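Local structure of FAD:protein FMN transferase (Pseudomonas stutzeri ATCC 14405 = CCUG 16156, 5MGY) at residues S20-K25 against G40-I45; E82-G87 against Q136-D141; W109-Q114 against R239-T244; L166-L171 against Y179-T184. The protein probably transfers FMN from FAD to a threonine of target proteins, releasing AMP, binds magnesium, and matures NosR, which is required for nitrous oxide reduction. All coordinates share one frame; numbering follows the deposited sequence.

How the interactions relate
Interactions 1 and 4 form one neighbourhood, their centres about 8 Å apart. Strands 21-28 and 179-183 are adjacent in the main antiparallel sheet, where T23 O and E182 N make a probable hydrogen bond, and a salt bridge from E41 OE1 to R170 NE (2.6 Å) joins helices 35-53 and 159-173. Interactions 2 and 3 lie about 24 to 30 Å away, centre to centre, and touch neither these nor each other. Around the magnesium site of S157, D271 and T275, the side chain of I183 in interaction 4 is about 8 Å from that of D271, the side chain of V84 in interaction 2 about 11 Å from that of S157, and the side chain of H243 in interaction 3 about 12 Å from the ion.

Interaction 1 (S20-K25 against G40-I45); sequences STYTVK and GEVEAI. Unlike the reference sequence in segment 40-45: G40 (reference Ser), I45 (reference Leu).
Y22 and V24 reach from strand 21-25 to V42 and E43 on helix 40-45, and the contact divides into an apolar part at V42 and a polar part at its edge. In the buried half, V42 sends one methyl to each partner. CG1 lies over a face of the Y22 ring, shifted toward the rim and 4.2 Å from the ring centroid, a CH-pi contact whose nearest ring atom is Y22 CE2 at 3.9 Å from V42 CG1. The other branch, V42 CG2, rests against V24 CG2 at 4.1 Å. With CG between the backbone N and the carbonyl carbon (chi1 64°), the Y22 ring reaches to the helix; the axes of strand 21-25 and helix 40-45 are 10.9 Å apart.

The looser side is that of E43, partly exposed, whose chain bends at chi2 (86°) and brings the carboxylate round to the phenol. Y22 OH donates to E43 OE2 over 2.6 Å, arriving from above the carboxylate plane, 37° out of it, with ring and carboxylate clearly inclined to each other. The oxygen of an otherwise buried tyrosine thus finds its acceptor at the margin, and this bond should limit how far the ring can shift over V42.

Strand 21-28 runs between strands 9-16 and 179-183 in the main sheet. F13 of the former touches both V24 and V42, and I183 of the latter touches Y22. Helix 159-173 lies alongside helix 35-53, V167 meeting V42, and the salt bridge from E41 to R170 links the two helices.

Interaction 2 (E82-G87 against Q136-D141); sequences ELVAAG and QHLSID
Where V84 and A85 meet L138 and I140, no flat group takes part and the contact is wholly aliphatic. The imidazole of H137, just before L138, stays out of the helix contact; Q136 CG stands 4.1 Å above the plane of the H137 ring, over the centre of one face. The work is done by V84, whose CG1, anti to the backbone N (chi1 161°), is the branch that meets both L138 and I140. L138 approaches it tip to tip, CD2 being 3.7 Å from V84 CG1 and a little further from CG2. I140 comes past V84 in the opposite direction, and its CD1 reaches V84 CG1 at 3.9 Å.

This is a helix packed on one side of a small antiparallel sheet, against its outer strand 138-141 and L145 of the middle strand. Strand 138-141 pairs with 144-147, which in turn pairs with 73-75, and the disulfide C73-C146 ties the middle strand to the other outer strand. The short axes of helix 82-87 and strand 138-141 pass 9.3 Å apart at 129°. L145 touches V84, L138 and I140 alike, while F155 packs on V84 from the loop leading to the magnesium ligand S157. V84 on the helix is buried, whereas I140 on the strand is exposed and ends its reach over the helix at A85, with 4.1 Å from I140 CD1 to A85 CB.

Interaction 3 (W109-Q114 against R239-T244); sequences WGFGPQ and RRYSHT
F111 and H243 are brought face to face by matching first torsions: in each, CG is anti to the carbonyl carbon and beside the backbone N (chi1 -47° for F111 and -78° for H243). The result is an offset stack, with ring centroids 4.0 Å apart and planes inclined by 24°. The two rings do not overlap symmetrically. F111 CD1 lies over the centre of the imidazole, whereas H243 CG stands toward the rim of the phenyl ring. Two CH-pi contacts add to the stack, F111 CB lying 4.2 Å from the H243 ring centroid and H243 CA 4.2 Å from that of F111.

On its other face the phenyl ring has the carbonyl oxygen of W109, near the rim, so F111 is held between its own loop and the histidine. Y241 adds a contact at the phenyl edge, Y241 OH being 3.7 Å from F111 CE1. Next to H243 in the chain, S242 OG accepts from T244 N at 3.2 Å, an ST turn within 242-244. H243 and Y241 also touch a crystal neighbour, and the lattice may influence their pose.

This surface contact flanks the metal site without entering it: the H243 side chain is about 11 Å from those of the magnesium ligands S157 and T275. It joins the loop after helix 103-108, on which P113 packs, to hairpin strand 239-241 and the residues that follow. Y241 pairs with F234 of strand 234-236, and T244 bonds through its backbone to I253.

Interaction 4 (L166-L171 against Y179-T184); sequences LVIDRL and YLVEIT
I168 on helix 166-171 packs across the ring of Y179, the two side chains crossing at about a right angle. From CB the isoleucine divides. Its short branch, CG2, faces the phenol end of the ring, with Y179 CZ 3.5 Å from I168 CG2. The longer branch starts with CG1 beside the backbone N (chi1 -70°), where it meets both Y179 CE1 and V181, I168 CG1 being 3.9 Å from V181 CG2. The chain then runs on extended (chi2 171°), so that the terminal CD1 continues along the tyrosine and lies closest to CE1.

One turn along, L171 completes this side: its CD1 touches Y179 CB at 3.9 Å and V181 CG2 at 4.2 Å, lying by the CB end of the tyrosine while I168 occupies its outer part. V167 takes the next positions on the strand, CG1 against V181 CG1 at 3.9 Å and CG2 against I183 CD1 at 4.1 Å. Alternate strand residues 179, 181 and 183 therefore make one apolar row beneath helix residues 167, 168 and 171, all six buried. Y179 OH has a weak hydrogen bond to E190 on strand 186-190.

Helix 159-173 begins just after the magnesium ligand S157 and runs nearly antiparallel to strand 179-183, 9.6 Å between the short axes at 151°: the alpha-on-beta layering of a helix that leads into, and packs on, an inner strand of the eight-stranded antiparallel sheet, here in an ApbE-family flavin transferase.

Interaction 1 (S20-K25 against G40-I45)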
loop_
_atom_site.group_PDB
_atom_site.type_symbol
_atom_site.label_atom_id
_atom_site.label_comp_id
_atom_site.label_asym_id
_atom_site.label_seq_id
_atom_site.Cartn_x
_atom_site.Cartn_y
_atom_site.Cartn_z
ATOM N N SER A 20 -4.101 -9.243 10.029
ATOM C CA SER A 20 -2.723 -8.914 10.428
ATOM C C SER A 20 -2.746 -7.988 11.647
ATOM O O SER A 20 -3.753 -7.903 12.346
ATOM C CB SER A 20 -1.967 -8.239 9.280
ATOM O OG SER A 20 -0.632 -8.071 9.629
ATOM N N THR A 21 -1.633 -7.290 11.883
ATOM C CA THR A 21 -1.525 -6.360 12.990
ATOM C C THR A 21 -0.992 -4.968 12.626
ATOM O O THR A 21 -0.262 -4.796 11.597
ATOM C CB THR A 21 -0.584 -6.868 14.107
ATOM O OG1 THR A 21 0.796 -6.691 13.717
ATOM C CG2 THR A 21 -0.880 -8.314 14.469
ATOM N N TYR A 22 -1.333 -4.025 13.532
ATOM C CA TYR A 22 -0.779 -2.681 13.591
ATOM C C TYR A 22 0.002 -2.462 14.896
ATOM O O TYR A 22 -0.183 -3.157 15.892
ATOM C CB TYR A 22 -1.876 -1.614 13.445
ATOM C CG TYR A 22 -2.903 -1.593 14.558
ATOM C CD1 TYR A 22 -4.093 -2.283 14.437
ATOM C CD2 TYR A 22 -2.690 -0.863 15.721
ATOM C CE1 TYR A 22 -5.053 -2.253 15.451
ATOM C CE2 TYR A 22 -3.642 -0.823 16.732
ATOM C CZ TYR A 22 -4.825 -1.524 16.604
ATOM O OH TYR A 22 -5.764 -1.519 17.616
ATOM N N THR A 23 0.883 -1.489 14.871
ATOM C CA THR A 23 1.603 -1.102 16.040
ATOM C C THR A 23 1.863 0.390 15.963
ATOM O O THR A 23 2.347 0.876 14.958
ATOM C CB THR A 23 2.924 -1.880 16.144
ATOM O OG1 THR A 23 2.639 -3.263 16.343
ATOM C CG2 THR A 23 3.782 -1.388 17.334
ATOM N N VAL A 24 1.543 1.082 17.041
ATOM C CA VAL A 24 1.824 2.482 17.192
ATOM C C VAL A 24 2.805 2.617 18.333
ATOM O O VAL A 24 2.688 1.978 19.361
ATOM C CB VAL A 24 0.542 3.264 17.530
ATOM C CG1 VAL A 24 0.822 4.751 17.753
ATOM C CG2 VAL A 24 -0.473 3.102 16.405
ATOM N N LYS A 25 3.779 3.471 18.124
ATOM C CA LYS A 25 4.682 3.873 19.150
ATOM C C LYS A 25 4.790 5.383 19.164
ATOM O O LYS A 25 4.850 6.001 18.128
ATOM C CB LYS A 25 6.058 3.289 18.861
ATOM C CG LYS A 25 6.156 1.755 18.948
ATOM C CD LYS A 25 7.601 1.347 18.747
ATOM C CE LYS A 25 7.736 -0.149 18.695
ATOM N NZ LYS A 25 9.188 -0.528 18.625
ATOM N N GLY A 40 -8.088 3.710 21.040
ATOM C CA GLY A 40 -9.442 3.923 20.569
ATOM C C GLY A 40 -9.562 4.839 19.351
ATOM O O GLY A 40 -10.423 4.588 18.513
ATOM N N GLU A 41 -8.747 5.894 19.247
ATOM C CA GLU A 41 -8.717 6.716 18.012
ATOM C C GLU A 41 -8.261 5.900 16.754
ATOM O O GLU A 41 -8.819 6.030 15.667
ATOM C CB GLU A 41 -7.830 7.953 18.214
ATOM C CG GLU A 41 -8.434 9.024 19.131
ATOM C CD GLU A 41 -9.253 10.085 18.397
ATOM O OE1 GLU A 41 -9.207 10.183 17.144
ATOM O OE2 GLU A 41 -9.904 10.883 19.086
ATOM N N VAL A 42 -7.283 5.021 16.979
ATOM C CA VAL A 42 -6.795 4.177 15.910
ATOM C C VAL A 42 -7.819 3.130 15.527
ATOM O O VAL A 42 -7.886 2.724 14.368
ATOM C CB VAL A 42 -5.445 3.470 16.228
ATOM C CG1 VAL A 42 -5.094 2.421 15.169
ATOM C CG2 VAL A 42 -4.306 4.473 16.274
ATOM N N GLU A 43 -8.586 2.655 16.489
ATOM C CA GLU A 43 -9.541 1.612 16.186
ATOM C C GLU A 43 -10.727 2.178 15.454
ATOM O O GLU A 43 -11.292 1.522 14.605
ATOM C CB GLU A 43 -9.971 0.917 17.446
ATOM C CG GLU A 43 -10.280 -0.560 17.220
ATOM C CD GLU A 43 -9.049 -1.436 17.327
ATOM O OE1 GLU A 43 -8.839 -2.274 16.450
ATOM O OE2 GLU A 43 -8.300 -1.297 18.315
ATOM N N ALA A 44 -11.074 3.401 15.785
ATOM C CA ALA A 44 -12.165 4.092 15.156
ATOM C C ALA A 44 -11.871 4.275 13.697
ATOM O O ALA A 44 -12.706 4.023 12.879
ATOM C CB ALA A 44 -12.372 5.464 15.790
ATOM N N ILE A 45 -10.654 4.671 13.406
ATOM C CA ILE A 45 -10.251 4.978 12.064
ATOM C C ILE A 45 -10.303 3.738 11.226
ATOM O O ILE A 45 -10.716 3.791 10.088
ATOM C CB ILE A 45 -8.825 5.508 12.075
ATOM C CG1 ILE A 45 -8.817 6.801 12.883
ATOM C CG2 ILE A 45 -8.278 5.729 10.654
ATOM C CD1 ILE A 45 -7.431 7.355 13.121
#

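Interaction 2 (E82-G87 against Q136-D141)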
loop_
_atom_site.group_PDB
_atom_site.type_symbol
_atom_site.label_atom_id
_atom_site.label_comp_id
_atom_site.label_asym_id
_atom_site.label_seq_id
_atom_site.Cartn_x
_atom_site.Cartn_y
_atom_site.Cartn_z
ATOM N N GLU A 82 -11.698 10.621 -1.964
ATOM C CA GLU A 82 -10.309 10.976 -1.759
ATOM C C GLU A 82 -9.393 9.886 -2.415
ATOM O O GLU A 82 -8.483 10.195 -3.163
ATOM C CB GLU A 82 -9.990 11.182 -0.247
ATOM C CG GLU A 82 -8.711 12.007 0.023
ATOM C CD GLU A 82 -8.167 11.938 1.450
ATOM O OE1 GLU A 82 -6.930 12.199 1.671
ATOM O OE2 GLU A 82 -8.991 11.641 2.345
ATOM N N LEU A 83 -9.686 8.629 -2.165
ATOM C CA LEU A 83 -8.848 7.577 -2.613
ATOM C C LEU A 83 -8.939 7.366 -4.093
ATOM O O LEU A 83 -7.940 7.003 -4.715
ATOM C CB LEU A 83 -9.209 6.259 -1.914
ATOM C CG LEU A 83 -8.855 6.100 -0.436
ATOM C CD1 LEU A 83 -8.726 4.633 -0.155
ATOM C CD2 LEU A 83 -7.546 6.736 -0.044
ATOM N N VAL A 84 -10.133 7.545 -4.670
ATOM C CA VAL A 84 -10.303 7.423 -6.116
ATOM C C VAL A 84 -9.465 8.465 -6.770
ATOM O O VAL A 84 -8.798 8.200 -7.721
ATOM C CB VAL A 84 -11.790 7.544 -6.563
ATOM C CG1 VAL A 84 -11.895 7.876 -8.051
ATOM C CG2 VAL A 84 -12.524 6.230 -6.264
ATOM N N ALA A 85 -9.488 9.656 -6.227
ATOM C CA ALA A 85 -8.717 10.739 -6.774
ATOM C C ALA A 85 -7.178 10.511 -6.666
ATOM O O ALA A 85 -6.436 10.664 -7.663
ATOM C CB ALA A 85 -9.121 12.022 -6.077
ATOM N N ALA A 86 -6.723 10.109 -5.477
ATOM C CA ALA A 86 -5.342 9.789 -5.287
ATOM C C ALA A 86 -4.947 8.703 -6.256
ATOM O O ALA A 86 -3.839 8.761 -6.781
ATOM C CB ALA A 86 -5.065 9.356 -3.864
ATOM N N GLY A 87 -5.847 7.735 -6.468
ATOM C CA GLY A 87 -5.613 6.602 -7.361
ATOM C C GLY A 87 -5.459 7.046 -8.803
ATOM O O GLY A 87 -4.696 6.465 -9.573
ATOM N N GLN A 136 -10.014 4.895 -16.495
ATOM C CA GLN A 136 -10.569 5.981 -17.337
ATOM C C GLN A 136 -12.078 6.045 -17.310
ATOM O O GLN A 136 -12.656 7.114 -17.609
ATOM C CB GLN A 136 -10.111 5.881 -18.809
ATOM C CG GLN A 136 -10.653 4.751 -19.665
ATOM C CD GLN A 136 -9.933 3.426 -19.496
ATOM O OE1 GLN A 136 -9.154 3.220 -18.565
ATOM N NE2 GLN A 136 -10.207 2.496 -20.410
ATOM N N HIS A 137 -12.715 4.901 -17.022
ATOM C CA HIS A 137 -14.160 4.809 -16.881
ATOM C C HIS A 137 -14.752 5.265 -15.519
ATOM O O HIS A 137 -15.978 5.258 -15.333
ATOM C CB HIS A 137 -14.554 3.377 -17.170
ATOM C CG HIS A 137 -14.354 2.996 -18.595
ATOM N ND1 HIS A 137 -13.600 1.906 -18.977
ATOM C CD2 HIS A 137 -14.798 3.576 -19.733
ATOM C CE1 HIS A 137 -13.602 1.823 -20.291
ATOM N NE2 HIS A 137 -14.322 2.822 -20.767
ATOM N N LEU A 138 -13.888 5.672 -14.592
ATOM C CA LEU A 138 -14.281 6.071 -13.270
ATOM C C LEU A 138 -14.158 7.562 -13.197
ATOM O O LEU A 138 -13.163 8.122 -13.625
ATOM C CB LEU A 138 -13.333 5.428 -12.295
ATOM C CG LEU A 138 -13.535 5.520 -10.811
ATOM C CD1 LEU A 138 -14.850 4.865 -10.506
ATOM C CD2 LEU A 138 -12.421 4.797 -10.095
ATOM N N SER A 139 -15.178 8.228 -12.693
ATOM C CA SER A 139 -15.114 9.683 -12.540
ATOM C C SER A 139 -15.867 10.172 -11.306
ATOM O O SER A 139 -16.744 9.491 -10.741
ATOM C CB SER A 139 -15.625 10.383 -13.784
ATOM O OG SER A 139 -16.952 9.999 -14.101
ATOM N N ILE A 140 -15.500 11.372 -10.864
ATOM C CA ILE A 140 -16.064 11.956 -9.640
ATOM C C ILE A 140 -16.911 13.123 -10.081
ATOM O O ILE A 140 -16.503 13.911 -10.891
ATOM C CB ILE A 140 -14.955 12.438 -8.712
ATOM C CG1 ILE A 140 -14.407 11.283 -7.928
ATOM C CG2 ILE A 140 -15.458 13.467 -7.744
ATOM C CD1 ILE A 140 -13.003 11.567 -7.400
ATOM N N ASP A 141 -18.094 13.236 -9.523
ATOM C CA ASP A 141 -18.996 14.326 -9.888
ATOM C C ASP A 141 -19.649 14.809 -8.620
ATOM O O ASP A 141 -20.530 14.153 -8.058
ATOM C CB ASP A 141 -20.049 13.872 -10.856
ATOM C CG ASP A 141 -20.778 15.007 -11.439
ATOM O OD1 ASP A 141 -20.396 15.420 -12.532
ATOM O OD2 ASP A 141 -21.734 15.498 -10.844
#

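Interaction 3 (W109-Q114 against R239-T244)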
loop_
_atom_site.group_PDB
_atom_site.type_symbol
_atom_site.label_atom_id
_atom_site.label_comp_id
_atom_site.label_asym_id
_atom_site.label_seq_id
_atom_site.Cartn_x
_atom_site.Cartn_y
_atom_site.Cartn_z
ATOM N N TRP A 109 -9.334 -14.670 -11.343
ATOM C CA TRP A 109 -8.168 -15.510 -11.107
ATOM C C TRP A 109 -8.166 -16.116 -9.669
ATOM O O TRP A 109 -7.143 -16.642 -9.234
ATOM C CB TRP A 109 -6.854 -14.740 -11.424
ATOM C CG TRP A 109 -6.498 -14.497 -12.927
ATOM C CD1 TRP A 109 -6.800 -13.400 -13.675
ATOM C CD2 TRP A 109 -5.718 -15.332 -13.774
ATOM N NE1 TRP A 109 -6.294 -13.509 -14.940
ATOM C CE2 TRP A 109 -5.628 -14.694 -15.039
ATOM C CE3 TRP A 109 -5.075 -16.550 -13.591
ATOM C CZ2 TRP A 109 -4.928 -15.246 -16.127
ATOM C CZ3 TRP A 109 -4.406 -17.129 -14.688
ATOM C CH2 TRP A 109 -4.337 -16.464 -15.939
ATOM N N GLY A 110 -9.270 -16.032 -8.923
ATOM C CA GLY A 110 -9.356 -16.606 -7.568
ATOM C C GLY A 110 -8.701 -15.835 -6.407
ATOM O O GLY A 110 -8.725 -16.248 -5.245
ATOM N N PHE A 111 -8.093 -14.700 -6.707
ATOM C CA PHE A 111 -7.307 -13.963 -5.711
ATOM C C PHE A 111 -8.144 -12.995 -4.873
ATOM O O PHE A 111 -7.577 -12.289 -4.039
ATOM C CB PHE A 111 -6.158 -13.198 -6.397
ATOM C CG PHE A 111 -5.361 -14.027 -7.405
ATOM C CD1 PHE A 111 -5.032 -15.379 -7.181
ATOM C CD2 PHE A 111 -4.896 -13.444 -8.553
ATOM C CE1 PHE A 111 -4.278 -16.107 -8.112
ATOM C CE2 PHE A 111 -4.143 -14.165 -9.479
ATOM C CZ PHE A 111 -3.830 -15.487 -9.268
ATOM N N GLY A 112 -9.459 -12.966 -5.079
ATOM C CA GLY A 112 -10.302 -11.913 -4.528
ATOM C C GLY A 112 -11.145 -12.394 -3.361
ATOM O O GLY A 112 -10.964 -13.506 -2.874
ATOM N N PRO A 113 -12.076 -11.539 -2.874
ATOM C CA PRO A 113 -13.038 -11.909 -1.773
ATOM C C PRO A 113 -14.115 -12.947 -2.078
ATOM O O PRO A 113 -14.581 -13.615 -1.164
ATOM C CB PRO A 113 -13.691 -10.567 -1.402
ATOM C CG PRO A 113 -13.456 -9.674 -2.603
ATOM C CD PRO A 113 -12.157 -10.100 -3.213
ATOM N N GLN A 114 -14.497 -13.051 -3.346
ATOM C CA GLN A 114 -15.505 -14.024 -3.820
ATOM C C GLN A 114 -14.778 -15.016 -4.711
ATOM O O GLN A 114 -15.200 -15.341 -5.818
ATOM C CB GLN A 114 -16.606 -13.325 -4.631
ATOM C CG GLN A 114 -17.772 -12.806 -3.815
ATOM C CD GLN A 114 -17.419 -11.533 -3.024
ATOM O OE1 GLN A 114 -17.378 -10.417 -3.539
ATOM N NE2 GLN A 114 -17.152 -11.710 -1.777
ATOM N N ARG A 239 7.642 -21.320 -13.987
ATOM C CA ARG A 239 7.065 -20.038 -14.370
ATOM C C ARG A 239 6.640 -19.351 -13.069
ATOM O O ARG A 239 6.126 -19.988 -12.168
ATOM C CB ARG A 239 5.855 -20.248 -15.275
ATOM C CG ARG A 239 5.329 -18.959 -15.886
ATOM C CD ARG A 239 3.979 -19.133 -16.566
ATOM N NE ARG A 239 3.889 -20.379 -17.337
ATOM C CZ ARG A 239 4.305 -20.578 -18.597
ATOM N NH1 ARG A 239 4.164 -21.768 -19.157
ATOM N NH2 ARG A 239 4.844 -19.624 -19.337
ATOM N N ARG A 240 6.821 -18.052 -12.976
ATOM C CA ARG A 240 6.529 -17.381 -11.710
ATOM C C ARG A 240 5.045 -17.328 -11.299
ATOM O O ARG A 240 4.194 -16.900 -12.057
ATOM C CB ARG A 240 7.021 -15.955 -11.735
ATOM C CG ARG A 240 6.503 -15.161 -10.557
ATOM C CD ARG A 240 7.269 -13.923 -10.275
ATOM N NE ARG A 240 6.998 -13.443 -8.925
ATOM C CZ ARG A 240 7.273 -12.206 -8.513
ATOM N NH1 ARG A 240 6.989 -11.854 -7.274
ATOM N NH2 ARG A 240 7.830 -11.306 -9.346
ATOM N N TYR A 241 4.787 -17.731 -10.067
ATOM C CA TYR A 241 3.463 -17.658 -9.439
ATOM C C TYR A 241 3.294 -16.443 -8.471
ATOM O O TYR A 241 4.070 -16.251 -7.534
ATOM C CB TYR A 241 3.157 -18.973 -8.691
ATOM C CG TYR A 241 1.697 -19.089 -8.397
ATOM C CD1 TYR A 241 0.854 -19.827 -9.263
ATOM C CD2 TYR A 241 1.143 -18.449 -7.247
ATOM C CE1 TYR A 241 -0.521 -19.879 -8.993
ATOM C CE2 TYR A 241 -0.201 -18.473 -6.956
ATOM C CZ TYR A 241 -1.035 -19.173 -7.804
ATOM O OH TYR A 241 -2.353 -19.178 -7.431
ATOM N N SER A 242 2.305 -15.592 -8.733
ATOM C CA SER A 242 2.000 -14.475 -7.846
ATOM C C SER A 242 0.549 -14.040 -8.000
ATOM O O SER A 242 -0.134 -14.381 -8.959
ATOM C CB SER A 242 2.929 -13.291 -8.094
ATOM O OG SER A 242 2.442 -12.425 -9.099
ATOM N N HIS A 243 0.100 -13.260 -7.031
ATOM C CA HIS A 243 -1.236 -12.684 -7.028
ATOM C C HIS A 243 -1.251 -11.274 -7.669
ATOM O O HIS A 243 -2.263 -10.583 -7.631
ATOM C CB HIS A 243 -1.820 -12.689 -5.585
ATOM C CG HIS A 243 -2.342 -14.031 -5.140
ATOM N ND1 HIS A 243 -3.223 -14.184 -4.082
ATOM C CD2 HIS A 243 -2.126 -15.281 -5.624
ATOM C CE1 HIS A 243 -3.525 -15.465 -3.929
ATOM N NE2 HIS A 243 -2.874 -16.154 -4.853
ATOM N N THR A 244 -0.155 -10.839 -8.272
ATOM C CA THR A 244 -0.138 -9.527 -8.892
ATOM C C THR A 244 -0.436 -9.644 -10.397
ATOM O O THR A 244 0.166 -10.436 -11.118
ATOM C CB THR A 244 1.198 -8.817 -8.641
ATOM O OG1 THR A 244 1.556 -8.962 -7.268
ATOM C CG2 THR A 244 1.080 -7.316 -8.950
#

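Interaction 4 (L166-L171 against Y179-T184)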
loop_
_atom_site.group_PDB
_atom_site.type_symbol
_atom_site.label_atom_id
_atom_site.label_comp_id
_atom_site.label_asym_id
_atom_site.label_seq_id
_atom_site.Cartn_x
_atom_site.Cartn_y
_atom_site.Cartn_z
ATOM N N LEU A 166 -3.817 8.752 7.976
ATOM C CA LEU A 166 -4.929 9.191 8.827
ATOM C C LEU A 166 -4.622 9.098 10.321
ATOM O O LEU A 166 -4.908 10.029 11.064
ATOM C CB LEU A 166 -6.253 8.472 8.506
ATOM C CG LEU A 166 -6.887 8.791 7.129
ATOM C CD1 LEU A 166 -8.043 7.796 6.876
ATOM C CD2 LEU A 166 -7.278 10.276 6.940
ATOM N N VAL A 167 -4.032 8.001 10.753
ATOM C CA VAL A 167 -3.658 7.868 12.137
ATOM C C VAL A 167 -2.679 8.972 12.526
ATOM O O VAL A 167 -2.832 9.581 13.544
ATOM C CB VAL A 167 -3.088 6.477 12.445
ATOM C CG1 VAL A 167 -2.442 6.440 13.832
ATOM C CG2 VAL A 167 -4.210 5.458 12.354
ATOM N N ILE A 168 -1.705 9.257 11.687
ATOM C CA ILE A 168 -0.780 10.358 11.965
ATOM C C ILE A 168 -1.456 11.749 12.020
ATOM O O ILE A 168 -1.092 12.574 12.828
ATOM C CB ILE A 168 0.409 10.327 10.992
ATOM C CG1 ILE A 168 1.292 9.131 11.332
ATOM C CG2 ILE A 168 1.247 11.604 11.069
ATOM C CD1 ILE A 168 2.401 8.851 10.317
ATOM N N ASP A 169 -2.417 12.043 11.179
ATOM C CA ASP A 169 -3.083 13.338 11.297
ATOM C C ASP A 169 -3.698 13.470 12.700
ATOM O O ASP A 169 -3.662 14.548 13.297
ATOM C CB ASP A 169 -4.138 13.543 10.199
ATOM C CG ASP A 169 -3.515 13.641 8.781
ATOM O OD1 ASP A 169 -2.296 13.898 8.634
ATOM O OD2 ASP A 169 -4.243 13.442 7.775
ATOM N N ARG A 170 -4.224 12.360 13.216
ATOM C CA ARG A 170 -4.885 12.338 14.513
ATOM C C ARG A 170 -3.997 12.435 15.696
ATOM O O ARG A 170 -4.399 13.034 16.679
ATOM C CB ARG A 170 -5.715 11.085 14.721
ATOM C CG ARG A 170 -7.087 11.196 14.084
ATOM C CD ARG A 170 -7.921 12.382 14.569
ATOM N NE ARG A 170 -8.249 12.336 16.002
ATOM C CZ ARG A 170 -8.772 13.364 16.687
ATOM N NH1 ARG A 170 -8.976 14.533 16.068
ATOM N NH2 ARG A 170 -9.063 13.240 17.992
ATOM N N LEU A 171 -2.843 11.777 15.640
ATOM C CA LEU A 171 -1.827 11.918 16.664
ATOM C C LEU A 171 -1.308 13.347 16.682
ATOM O O LEU A 171 -1.073 13.870 17.755
ATOM C CB LEU A 171 -0.655 10.968 16.437
ATOM C CG LEU A 171 -0.887 9.481 16.336
ATOM C CD1 LEU A 171 0.447 8.807 16.532
ATOM C CD2 LEU A 171 -1.875 8.989 17.355
ATOM N N TYR A 179 6.640 9.761 16.844
ATOM C CA TYR A 179 5.809 8.536 16.689
ATOM C C TYR A 179 6.352 7.595 15.578
ATOM O O TYR A 179 7.092 8.039 14.688
ATOM C CB TYR A 179 4.354 8.924 16.366
ATOM C CG TYR A 179 4.284 9.766 15.162
ATOM C CD1 TYR A 179 4.365 9.192 13.921
ATOM C CD2 TYR A 179 4.190 11.158 15.246
ATOM C CE1 TYR A 179 4.372 9.962 12.758
ATOM C CE2 TYR A 179 4.177 11.956 14.085
ATOM C CZ TYR A 179 4.277 11.343 12.823
ATOM O OH TYR A 179 4.296 12.055 11.606
ATOM N N LEU A 180 5.984 6.322 15.636
ATOM C CA LEU A 180 6.231 5.357 14.561
ATOM C C LEU A 180 4.959 4.578 14.477
ATOM O O LEU A 180 4.646 3.899 15.433
ATOM C CB LEU A 180 7.379 4.379 14.910
ATOM C CG LEU A 180 7.482 3.027 14.133
ATOM C CD1 LEU A 180 7.737 3.287 12.679
ATOM C CD2 LEU A 180 8.617 2.155 14.615
ATOM N N VAL A 181 4.254 4.659 13.357
ATOM C CA VAL A 181 2.952 4.004 13.203
ATOM C C VAL A 181 3.085 2.920 12.151
ATOM O O VAL A 181 3.428 3.248 11.055
ATOM C CB VAL A 181 1.951 5.021 12.685
ATOM C CG1 VAL A 181 0.608 4.450 12.518
ATOM C CG2 VAL A 181 1.701 6.061 13.684
ATOM N N GLU A 182 2.789 1.656 12.438
ATOM C CA GLU A 182 2.869 0.622 11.413
ATOM C C GLU A 182 1.540 -0.125 11.256
ATOM O O GLU A 182 1.048 -0.667 12.229
ATOM C CB GLU A 182 4.030 -0.322 11.726
ATOM C CG GLU A 182 4.051 -1.670 10.955
ATOM C CD GLU A 182 3.400 -2.855 11.729
ATOM O OE1 GLU A 182 2.663 -3.684 11.185
ATOM O OE2 GLU A 182 3.576 -3.016 12.936
ATOM N N ILE A 183 0.974 -0.167 10.042
ATOM C CA ILE A 183 -0.300 -0.864 9.800
ATOM C C ILE A 183 -0.017 -1.864 8.709
ATOM O O ILE A 183 0.258 -1.465 7.605
ATOM C CB ILE A 183 -1.429 0.106 9.436
ATOM C CG1 ILE A 183 -1.621 1.095 10.605
ATOM C CG2 ILE A 183 -2.735 -0.637 9.139
ATOM C CD1 ILE A 183 -2.525 2.281 10.315
ATOM N N THR A 184 -0.029 -3.166 9.043
ATOM C CA THR A 184 0.190 -4.299 8.080
ATOM C C THR A 184 1.362 -4.069 7.183
ATOM O O THR A 184 1.284 -4.292 5.975
ATOM C CB THR A 184 -1.012 -4.628 7.163
ATOM O OG1 THR A 184 -1.101 -3.685 6.102
ATOM C CG2 THR A 184 -2.297 -4.611 7.931
#